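Local coordinates for protein peptidoglycan D,D-transpeptidase PbpA (Mycobacterium tuberculosis, PDB 3UN7) that probably cross-links the peptidoglycan of the cell wall as a D,D-transpeptidase that is acylated on an active-site serine, at residues G192-V197 with H411-A416. Sequence-based numbering, arbitrary orientation.
Sequences GSTFKV and HAWYIA
Thr194 pushes its methyl CG2 against the start of the Trp413 side chain and the middle of Ile415: CG2 lies 3.5 Å from Trp413 CB and 4.0 Å from Ile415 CG1. The hydroxyl takes the place between backbone N and carbonyl carbon (chi1 54°), which turns the methyl to the strand and sets Thr194 OG1 over one face of the Trp413 indole, 4.2 Å above its plane and offset toward the rim. There OG1 is hydrogen-bonded to Pro191 O and Asn320 ND2, so threonine suits the site by joining a greasy branch to a polar one. Trp413 is likewise divided: CB at its root receives the methyl, while NE1 bonds to Pro190 O, fixing the rotation of the indole and tying the strand to the turn that leads into Gly192, whose positive phi (54°) by itself favours glycine. Three residues on from Thr194, Val197 CG2 meets Ile415 CD1 at 4.3 Å, an apolar contact that continues into Ile323 and Ile327 of helix 317-328. Strand 411-418 belongs to the antiparallel sheet of the transpeptidase domain, and segment 192-197 carries the Ser-X-X-Lys motif of penicillin-binding proteins, with Ser193 the probable acyl-ester nucleophile and Lys196 NZ hydrogen-bonded to Ser252 OG and Asn254 OD1. The contact itself is apolar, which implies that shape fits this face, while hydrogen bonds beside it, including Ser193 backbone with Thr398, also tie motif to sheet.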
ATOM      1  N   GLY A 192      11.548  -5.390   4.993  1.00 31.90           N
ATOM      2  CA  GLY A 192      12.161  -5.701   6.278  1.00 33.08           C
ATOM      3  C   GLY A 192      11.435  -6.792   7.046  1.00 33.13           C
ATOM      4  O   GLY A 192      11.026  -7.794   6.469  1.00 32.38           O
ATOM      5  N   SER A 193      11.276  -6.581   8.354  1.00 34.24           N
ATOM      6  CA  SER A 193      10.634  -7.541   9.256  1.00 35.59           C
ATOM      7  C   SER A 193       9.224  -7.980   8.849  1.00 35.01           C
ATOM      8  O   SER A 193       8.796  -9.076   9.223  1.00 34.85           O
ATOM      9  CB  SER A 193      10.578  -6.967  10.677  1.00 36.68           C
ATOM     10  OG  SER A 193      11.885  -6.682  11.124  1.00 40.70           O
ATOM     11  N   THR A 194       8.498  -7.142   8.108  1.00 34.16           N
ATOM     12  CA  THR A 194       7.155  -7.544   7.649  1.00 33.41           C
ATOM     13  C   THR A 194       7.218  -8.791   6.748  1.00 33.21           C
ATOM     14  O   THR A 194       6.259  -9.571   6.671  1.00 32.08           O
ATOM     15  CB  THR A 194       6.376  -6.415   6.901  1.00 33.00           C
ATOM     16  OG1 THR A 194       7.155  -5.900   5.817  1.00 33.92           O
ATOM     17  CG2 THR A 194       5.958  -5.277   7.851  1.00 32.99           C
ATOM     18  N   PHE A 195       8.360  -8.967   6.077  1.00 32.92           N
ATOM     19  CA  PHE A 195       8.564 -10.085   5.152  1.00 33.07           C
ATOM     20  C   PHE A 195       8.666 -11.443   5.843  1.00 33.45           C
ATOM     21  O   PHE A 195       8.508 -12.478   5.197  1.00 33.57           O
ATOM     22  CB  PHE A 195       9.790  -9.857   4.262  1.00 32.90           C
ATOM     23  CG  PHE A 195       9.711 -10.577   2.943  1.00 33.42           C
ATOM     24  CD1 PHE A 195       8.725 -10.247   2.017  1.00 32.20           C
ATOM     25  CD2 PHE A 195      10.588 -11.607   2.639  1.00 32.44           C
ATOM     26  CE1 PHE A 195       8.640 -10.915   0.808  1.00 34.20           C
ATOM     27  CE2 PHE A 195      10.497 -12.280   1.425  1.00 32.92           C
ATOM     28  CZ  PHE A 195       9.523 -11.921   0.510  1.00 33.23           C
ATOM     29  N   LYS A 196       8.892 -11.439   7.155  1.00 33.64           N
ATOM     30  CA  LYS A 196       8.850 -12.679   7.942  1.00 33.92           C
ATOM     31  C   LYS A 196       7.479 -13.357   7.838  1.00 33.49           C
ATOM     32  O   LYS A 196       7.335 -14.536   8.135  1.00 34.08           O
ATOM     33  CB  LYS A 196       9.224 -12.414   9.400  1.00 34.10           C
ATOM     34  CG  LYS A 196      10.601 -11.805   9.582  1.00 35.26           C
ATOM     35  CD  LYS A 196      10.821 -11.348  11.023  1.00 37.93           C
ATOM     36  CE  LYS A 196      12.216 -10.786  11.219  1.00 38.89           C
ATOM     37  NZ  LYS A 196      12.313 -10.026  12.503  1.00 42.02           N
ATOM     38  N   VAL A 197       6.469 -12.609   7.406  1.00 32.70           N
ATOM     39  CA  VAL A 197       5.173 -13.208   7.097  1.00 32.38           C
ATOM     40  C   VAL A 197       5.333 -14.187   5.921  1.00 32.54           C
ATOM     41  O   VAL A 197       4.787 -15.288   5.941  1.00 32.34           O
ATOM     42  CB  VAL A 197       4.111 -12.131   6.766  1.00 32.52           C
ATOM     43  CG1 VAL A 197       2.840 -12.772   6.226  1.00 32.70           C
ATOM     44  CG2 VAL A 197       3.800 -11.277   8.010  1.00 30.01           C
ATOM     45  N   HIS A 411      13.280   2.295   7.635  1.00 36.07           N
ATOM     46  CA  HIS A 411      11.851   2.524   7.451  1.00 34.55           C
ATOM     47  C   HIS A 411      11.055   1.816   8.539  1.00 33.99           C
ATOM     48  O   HIS A 411      11.524   0.836   9.106  1.00 34.04           O
ATOM     49  CB  HIS A 411      11.399   1.981   6.096  1.00 33.68           C
ATOM     50  CG  HIS A 411      12.113   2.582   4.925  1.00 35.03           C
ATOM     51  ND1 HIS A 411      12.424   3.922   4.848  1.00 36.21           N
ATOM     52  CD2 HIS A 411      12.552   2.027   3.768  1.00 35.21           C
ATOM     53  CE1 HIS A 411      13.042   4.163   3.703  1.00 37.72           C
ATOM     54  NE2 HIS A 411      13.129   3.030   3.029  1.00 34.47           N
ATOM     55  N   ALA A 412       9.840   2.289   8.807  1.00 32.97           N
ATOM     56  CA  ALA A 412       8.969   1.629   9.774  1.00 31.97           C
ATOM     57  C   ALA A 412       7.725   1.201   9.032  1.00 31.39           C
ATOM     58  O   ALA A 412       7.095   2.019   8.365  1.00 30.82           O
ATOM     59  CB  ALA A 412       8.611   2.570  10.896  1.00 32.38           C
ATOM     60  N   TRP A 413       7.392  -0.082   9.148  1.00 29.98           N
ATOM     61  CA  TRP A 413       6.249  -0.674   8.486  1.00 29.92           C
ATOM     62  C   TRP A 413       5.269  -1.194   9.524  1.00 29.72           C
ATOM     63  O   TRP A 413       5.677  -1.675  10.585  1.00 29.93           O
ATOM     64  CB  TRP A 413       6.677  -1.898   7.692  1.00 29.59           C
ATOM     65  CG  TRP A 413       7.320  -1.708   6.348  1.00 29.79           C
ATOM     66  CD1 TRP A 413       8.656  -1.746   6.070  1.00 30.40           C
ATOM     67  CD2 TRP A 413       6.647  -1.570   5.082  1.00 29.49           C
ATOM     68  NE1 TRP A 413       8.865  -1.596   4.714  1.00 30.47           N
ATOM     69  CE2 TRP A 413       7.646  -1.505   4.084  1.00 29.30           C
ATOM     70  CE3 TRP A 413       5.297  -1.482   4.702  1.00 29.72           C
ATOM     71  CZ2 TRP A 413       7.342  -1.343   2.719  1.00 30.82           C
ATOM     72  CZ3 TRP A 413       4.986  -1.324   3.329  1.00 30.10           C
ATOM     73  CH2 TRP A 413       6.007  -1.259   2.363  1.00 29.55           C
ATOM     74  N   TYR A 414       3.983  -1.144   9.182  1.00 29.21           N
ATOM     75  CA  TYR A 414       2.937  -1.856   9.915  1.00 28.91           C
ATOM     76  C   TYR A 414       2.003  -2.422   8.865  1.00 28.94           C
ATOM     77  O   TYR A 414       1.519  -1.689   8.016  1.00 29.16           O
ATOM     78  CB  TYR A 414       2.171  -0.884  10.798  1.00 29.66           C
ATOM     79  CG  TYR A 414       1.064  -1.459  11.678  1.00 29.67           C
ATOM     80  CD1 TYR A 414       1.362  -2.166  12.848  1.00 29.61           C
ATOM     81  CD2 TYR A 414      -0.279  -1.225  11.371  1.00 30.11           C
ATOM     82  CE1 TYR A 414       0.345  -2.645  13.678  1.00 29.26           C
ATOM     83  CE2 TYR A 414      -1.292  -1.691  12.177  1.00 29.06           C
ATOM     84  CZ  TYR A 414      -0.981  -2.411  13.316  1.00 30.65           C
ATOM     85  OH  TYR A 414      -2.010  -2.852  14.097  1.00 32.91           O
ATOM     86  N   ILE A 415       1.773  -3.729   8.897  1.00 28.78           N
ATOM     87  CA  ILE A 415       0.742  -4.332   8.060  1.00 28.13           C
ATOM     88  C   ILE A 415      -0.251  -5.055   8.965  1.00 28.52           C
ATOM     89  O   ILE A 415       0.145  -5.621   9.984  1.00 28.16           O
ATOM     90  CB  ILE A 415       1.309  -5.249   6.940  1.00 27.80           C
ATOM     91  CG1 ILE A 415       2.113  -6.429   7.509  1.00 29.33           C
ATOM     92  CG2 ILE A 415       2.196  -4.430   5.981  1.00 26.64           C
ATOM     93  CD1 ILE A 415       2.392  -7.528   6.469  1.00 27.55           C
ATOM     94  N   ALA A 416      -1.537  -5.002   8.616  1.00 28.26           N
ATOM     95  CA  ALA A 416      -2.555  -5.453   9.568  1.00 29.84           C
ATOM     96  C   ALA A 416      -3.899  -5.697   8.929  1.00 29.94           C
ATOM     97  O   ALA A 416      -4.162  -5.242   7.822  1.00 30.54           O
ATOM     98  CB  ALA A 416      -2.695  -4.446  10.725  1.00 29.98           C
TER